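Local coordinates for mandelate racemase/muconate lactonizing protein (Alicyclobacillus acidocaldarius LAA1, PDB 3QLD), which belongs to the mandelate racemase/muconate lactonizing family of the enolase superfamily, pairing an N-terminal capping domain with a TIM-barrel-like domain, at residues A[7-13]-A[368-374]; A[235-239]-A[262-266]. All coordinates share one frame; numbering follows the deposited sequence.

Contact 1: residues A[7-13]-A[368-374]; sequences VLHRLSL and FSTATWS
Leu8 and Trp373 form the apolar centre, a directly paired couple whose side chains run alongside each other in the same direction. CD1 of Leu8 meets CE3 of Trp373 at 3.3 Å, at the benzo part of the indole, which is brought there by a first torsion that sets CG anti to the backbone N (chi1 178°). Between the same two residues the backbone closes a pair of bonds, Leu8 N to Trp373 O at 2.8 Å and Trp373 N to Leu8 O at 3.0 Å. At the other end Phe368 offers its ring to Leu13 in an off-centre CH-pi contact, with CG of Leu13 4.2 Å from the ring centroid, and Ser12 N donates to Phe368 O.

The axes of 7-13 and 371-374 run at 172°, so the pairing is antiparallel, but its register slips by one residue after Arg10. Thr370 and Ala371 both face Arg10, which defines a classic beta bulge: Arg10 O takes a short bond from Thr370 N (2.6 Å) and a weak one from Ala371 N (3.4 Å). At the polar edge a water links Thr370 OG1 to Leu11 O, weakly on the Leu11 side. The extended Arg10 chain carries its guanidinium away from 368-374 to a salt bridge with Asp62, while Ser12 OG bonds Glu28.

Strand 3-15 lies between 369-376 and 25-38 in the antiparallel sheet of the N-terminal domain, so a strand from near the C-terminus returns to that domain; helix 61-80 covers the Leu8 and Arg10 face through Trp65.

Contact 2: residues A[235-239]-A[262-266]; sequences LQASL and GAARV
Gln236 and Ala263 bring the two backbones nearest, with their CA atoms 5.6 Å apart, where the last turn of helix 229-238 passes the loop after helix 252-261. A Schellman motif ends that second helix: Gly262 is its C-prime residue at positive phi (66°), Ala263 N reaches back to Thr258 O, and Gly262 N to Ala259 O. The carbonyl of Gly262 then meets the aliphatic part of Gln236, with O 3.3 Å from CG.

Both segments belong to the TIM-barrel-like domain, and each leads from a helix into a barrel strand, 235-239 toward 243-245 and 262-266 into 266-269. Two successive helix-to-strand connections of the barrel thus touch here.

In Gln236 a chi1 of 177° swings CG clear of the backbone N, and the bend at chi2 then lays the amide over one face of the Arg265 guanidinium. The two planes are 21° apart and stacked, NE2 sitting 3.0 Å above the guanidinium plane and toward its rim. NE2 and NH1 of Arg265, at 3.4 Å, are both donors and do not bond. The amide instead bonds back to the chain that follows its own helix, OE1 accepting from Val243 N and NE2 donating to Thr241 O, which fixes its rotation. Leu239 O lies at the guanidinium edge and accepts from Arg265 NH1 at 3.1 Å; a water 2.8 Å from Leu239 O can also donate to it, though it has other acceptors nearby.

How the contacts relate
The two contacts fall to either side of the molecule's middle, with their own centres 42 Å apart and their nearest atoms about 28 Å apart, so neither touches the other. They share no sheet: contact 1 joins strands 3-15 and 369-376 in the antiparallel sheet of the N-terminal domain, whereas contact 2 joins the end of helix 229-238 to the loop between helix 252-261 and strand 266-269 of the barrel domain. Along the chain the order is 7-13, 235-239, 262-266, 368-374. Contact 2 therefore falls within the span whose two ends contact 1 brings together, and the chain, having built the barrel, returns to its first domain.

Contact 1: residues A[7-13]-A[368-374]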
loop_
_atom_site.group_PDB
_atom_site.type_symbol
_atom_site.label_atom_id
_atom_site.label_comp_id
_atom_site.label_asym_id
_atom_site.label_seq_id
_atom_site.Cartn_x
_atom_site.Cartn_y
_atom_site.Cartn_z
ATOM N N VAL A 7 23.664 -6.333 7.114
ATOM C CA VAL A 7 23.131 -7.319 8.044
ATOM C C VAL A 7 21.737 -6.834 8.537
ATOM O O VAL A 7 21.608 -5.734 9.043
ATOM C CB VAL A 7 24.048 -7.475 9.301
ATOM C CG1 VAL A 7 23.475 -8.505 10.239
ATOM C CG2 VAL A 7 25.525 -7.808 8.879
ATOM N N LEU A 8 20.743 -7.688 8.415
ATOM C CA LEU A 8 19.404 -7.404 8.926
ATOM C C LEU A 8 19.228 -8.160 10.173
ATOM O O LEU A 8 19.467 -9.375 10.253
ATOM C CB LEU A 8 18.329 -7.825 7.911
ATOM C CG LEU A 8 18.515 -7.290 6.499
ATOM C CD1 LEU A 8 17.479 -7.906 5.519
ATOM C CD2 LEU A 8 18.250 -5.829 6.652
ATOM N N HIS A 9 18.719 -7.459 11.170
ATOM C CA HIS A 9 18.496 -8.058 12.430
ATOM C C HIS A 9 17.012 -7.980 12.733
ATOM O O HIS A 9 16.473 -6.893 12.841
ATOM C CB HIS A 9 19.168 -7.200 13.513
ATOM C CG HIS A 9 20.634 -7.003 13.301
ATOM N ND1 HIS A 9 21.566 -7.921 13.759
ATOM C CD2 HIS A 9 21.334 -6.021 12.677
ATOM C CE1 HIS A 9 22.786 -7.498 13.442
ATOM N NE2 HIS A 9 22.672 -6.359 12.763
ATOM N N ARG A 10 16.389 -9.118 12.976
ATOM C CA ARG A 10 15.016 -9.176 13.491
ATOM C C ARG A 10 14.993 -9.315 15.003
ATOM O O ARG A 10 15.534 -10.284 15.568
ATOM C CB ARG A 10 14.215 -10.322 12.830
ATOM C CG ARG A 10 12.728 -10.029 12.942
ATOM C CD ARG A 10 11.978 -11.194 12.320
ATOM N NE ARG A 10 10.581 -11.043 12.627
ATOM C CZ ARG A 10 9.625 -11.405 11.791
ATOM N NH1 ARG A 10 8.352 -11.196 12.121
ATOM N NH2 ARG A 10 9.979 -11.929 10.630
ATOM N N LEU A 11 14.385 -8.339 15.669
ATOM C CA LEU A 11 14.467 -8.215 17.088
ATOM C C LEU A 11 13.105 -8.435 17.730
ATOM O O LEU A 11 12.043 -8.153 17.125
ATOM C CB LEU A 11 14.981 -6.821 17.458
ATOM C CG LEU A 11 16.484 -6.590 17.631
ATOM C CD1 LEU A 11 17.310 -7.064 16.494
ATOM C CD2 LEU A 11 16.774 -5.131 17.948
ATOM N N SER A 12 13.133 -8.940 18.961
ATOM C CA SER A 12 11.935 -8.982 19.778
ATOM C C SER A 12 12.314 -8.416 21.151
ATOM O O SER A 12 13.101 -9.048 21.843
ATOM C CB SER A 12 11.451 -10.398 19.936
ATOM O OG SER A 12 10.248 -10.379 20.711
ATOM N N LEU A 13 11.781 -7.237 21.516
ATOM C CA LEU A 13 12.159 -6.562 22.786
ATOM C C LEU A 13 11.032 -6.643 23.837
ATOM O O LEU A 13 9.916 -6.187 23.597
ATOM C CB LEU A 13 12.500 -5.074 22.562
ATOM C CG LEU A 13 13.827 -4.599 21.969
ATOM C CD1 LEU A 13 13.846 -4.918 20.488
ATOM C CD2 LEU A 13 13.949 -3.103 22.171
ATOM N N PHE A 368 18.320 -9.832 21.769
ATOM C CA PHE A 368 16.955 -9.657 21.347
ATOM C C PHE A 368 16.690 -10.224 19.925
ATOM O O PHE A 368 15.529 -10.252 19.490
ATOM C CB PHE A 368 16.585 -8.161 21.413
ATOM C CG PHE A 368 16.619 -7.576 22.812
ATOM C CD1 PHE A 368 16.161 -8.320 23.907
ATOM C CD2 PHE A 368 17.017 -6.248 23.022
ATOM C CE1 PHE A 368 16.130 -7.772 25.199
ATOM C CE2 PHE A 368 17.004 -5.673 24.307
ATOM C CZ PHE A 368 16.555 -6.426 25.404
ATOM N N SER A 369 17.745 -10.690 19.236
ATOM C CA SER A 369 17.639 -11.198 17.847
ATOM C C SER A 369 16.889 -12.526 17.687
ATOM O O SER A 369 17.180 -13.522 18.339
ATOM C CB SER A 369 19.016 -11.266 17.183
ATOM O OG SER A 369 19.447 -9.965 16.773
ATOM N N THR A 370 15.870 -12.545 16.842
ATOM C CA THR A 370 15.162 -13.807 16.610
ATOM C C THR A 370 15.522 -14.325 15.256
ATOM O O THR A 370 15.203 -15.487 14.905
ATOM C CB THR A 370 13.648 -13.677 16.647
ATOM O OG1 THR A 370 13.231 -12.764 15.644
ATOM C CG2 THR A 370 13.171 -13.239 18.008
ATOM N N ALA A 371 16.165 -13.475 14.477
ATOM C CA ALA A 371 16.670 -13.858 13.148
ATOM C C ALA A 371 17.741 -12.867 12.701
ATOM O O ALA A 371 17.738 -11.649 13.096
ATOM C CB ALA A 371 15.523 -13.934 12.108
ATOM N N THR A 372 18.673 -13.356 11.893
ATOM C CA THR A 372 19.731 -12.509 11.410
ATOM C C THR A 372 20.132 -12.968 9.996
ATOM O O THR A 372 20.325 -14.200 9.777
ATOM C CB THR A 372 20.969 -12.560 12.381
ATOM O OG1 THR A 372 20.556 -12.243 13.706
ATOM C CG2 THR A 372 22.086 -11.562 11.992
ATOM N N TRP A 373 20.227 -12.012 9.062
ATOM C CA TRP A 373 20.585 -12.305 7.685
ATOM C C TRP A 373 21.681 -11.345 7.215
ATOM O O TRP A 373 21.520 -10.153 7.335
ATOM C CB TRP A 373 19.353 -12.163 6.805
ATOM C CG TRP A 373 19.571 -12.378 5.339
ATOM C CD1 TRP A 373 19.618 -13.577 4.685
ATOM C CD2 TRP A 373 19.713 -11.360 4.343
ATOM N NE1 TRP A 373 19.804 -13.355 3.334
ATOM C CE2 TRP A 373 19.831 -12.002 3.102
ATOM C CE3 TRP A 373 19.742 -9.945 4.385
ATOM C CZ2 TRP A 373 19.996 -11.298 1.913
ATOM C CZ3 TRP A 373 19.890 -9.250 3.216
ATOM C CH2 TRP A 373 20.018 -9.934 1.978
ATOM N N SER A 374 22.769 -11.875 6.658
ATOM C CA SER A 374 23.900 -11.064 6.208
ATOM C C SER A 374 24.161 -11.321 4.777
ATOM O O SER A 374 24.015 -12.476 4.290
ATOM C CB SER A 374 25.166 -11.422 6.949
ATOM O OG SER A 374 24.915 -11.362 8.337
HETATM O O HOH W 1 11.034 -10.858 16.160
#

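Contact 2: residues A[235-239]-A[262-266]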
loop_
_atom_site.group_PDB
_atom_site.type_symbol
_atom_site.label_atom_id
_atom_site.label_comp_id
_atom_site.label_asym_id
_atom_site.label_seq_id
_atom_site.Cartn_x
_atom_site.Cartn_y
_atom_site.Cartn_z
ATOM N N LEU A 235 -15.385 18.075 6.499
ATOM C CA LEU A 235 -15.297 18.186 7.951
ATOM C C LEU A 235 -14.303 19.276 8.336
ATOM O O LEU A 235 -14.583 20.082 9.206
ATOM C CB LEU A 235 -14.921 16.816 8.558
ATOM C CG LEU A 235 -14.656 16.861 10.070
ATOM C CD1 LEU A 235 -15.982 17.069 10.842
ATOM C CD2 LEU A 235 -14.006 15.506 10.491
ATOM N N GLN A 236 -13.121 19.298 7.732
ATOM C CA GLN A 236 -12.108 20.328 8.108
ATOM C C GLN A 236 -12.621 21.728 7.849
ATOM O O GLN A 236 -12.442 22.644 8.702
ATOM C CB GLN A 236 -10.780 20.117 7.394
ATOM C CG GLN A 236 -9.715 21.176 7.687
ATOM C CD GLN A 236 -9.249 21.237 9.178
ATOM O OE1 GLN A 236 -8.126 20.853 9.451
ATOM N NE2 GLN A 236 -10.108 21.730 10.116
ATOM N N ALA A 237 -13.383 21.887 6.742
ATOM C CA ALA A 237 -13.980 23.236 6.388
ATOM C C ALA A 237 -14.948 23.715 7.473
ATOM O O ALA A 237 -15.060 24.934 7.704
ATOM C CB ALA A 237 -14.707 23.205 5.010
ATOM N N SER A 238 -15.561 22.751 8.186
ATOM C CA SER A 238 -16.562 23.049 9.242
ATOM C C SER A 238 -15.983 23.236 10.667
ATOM O O SER A 238 -16.689 23.702 11.590
ATOM C CB SER A 238 -17.637 21.978 9.296
ATOM O OG SER A 238 -17.134 20.716 9.842
ATOM N N LEU A 239 -14.717 22.896 10.811
ATOM C CA LEU A 239 -14.015 22.911 12.109
ATOM C C LEU A 239 -13.005 24.037 12.183
ATOM O O LEU A 239 -12.143 24.259 11.286
ATOM C CB LEU A 239 -13.257 21.566 12.347
ATOM C CG LEU A 239 -14.097 20.311 12.610
ATOM C CD1 LEU A 239 -13.143 19.125 12.728
ATOM C CD2 LEU A 239 -14.915 20.430 13.887
ATOM N N GLY A 262 -7.898 21.059 1.312
ATOM C CA GLY A 262 -8.097 21.737 2.611
ATOM C C GLY A 262 -8.577 20.668 3.599
ATOM O O GLY A 262 -9.465 20.927 4.413
ATOM N N ALA A 263 -8.053 19.450 3.468
ATOM C CA ALA A 263 -8.598 18.333 4.235
ATOM C C ALA A 263 -7.966 18.272 5.625
ATOM O O ALA A 263 -8.464 17.532 6.524
ATOM C CB ALA A 263 -8.329 17.012 3.537
ATOM N N ALA A 264 -6.804 18.930 5.767
ATOM C CA ALA A 264 -6.149 18.973 7.090
ATOM C C ALA A 264 -5.177 20.135 7.168
ATOM O O ALA A 264 -4.721 20.678 6.139
ATOM C CB ALA A 264 -5.414 17.645 7.438
ATOM N N ARG A 265 -4.802 20.446 8.392
ATOM C CA ARG A 265 -3.897 21.571 8.624
ATOM C C ARG A 265 -2.623 21.214 9.390
ATOM O O ARG A 265 -1.764 22.086 9.537
ATOM C CB ARG A 265 -4.634 22.756 9.314
ATOM C CG ARG A 265 -5.739 23.296 8.464
ATOM C CD ARG A 265 -6.163 24.693 8.896
ATOM N NE ARG A 265 -7.046 24.739 10.058
ATOM C CZ ARG A 265 -8.374 24.748 9.946
ATOM N NH1 ARG A 265 -9.154 24.816 11.021
ATOM N NH2 ARG A 265 -8.908 24.686 8.727
ATOM N N VAL A 266 -2.517 19.983 9.908
ATOM C CA VAL A 266 -1.358 19.524 10.660
ATOM C C VAL A 266 -0.939 18.131 10.197
ATOM O O VAL A 266 -1.821 17.302 9.945
ATOM C CB VAL A 266 -1.683 19.493 12.176
ATOM C CG1 VAL A 266 -0.553 18.861 13.017
ATOM C CG2 VAL A 266 -1.903 20.921 12.669
HETATM O O HOH W 2 -12.137 25.625 8.868
#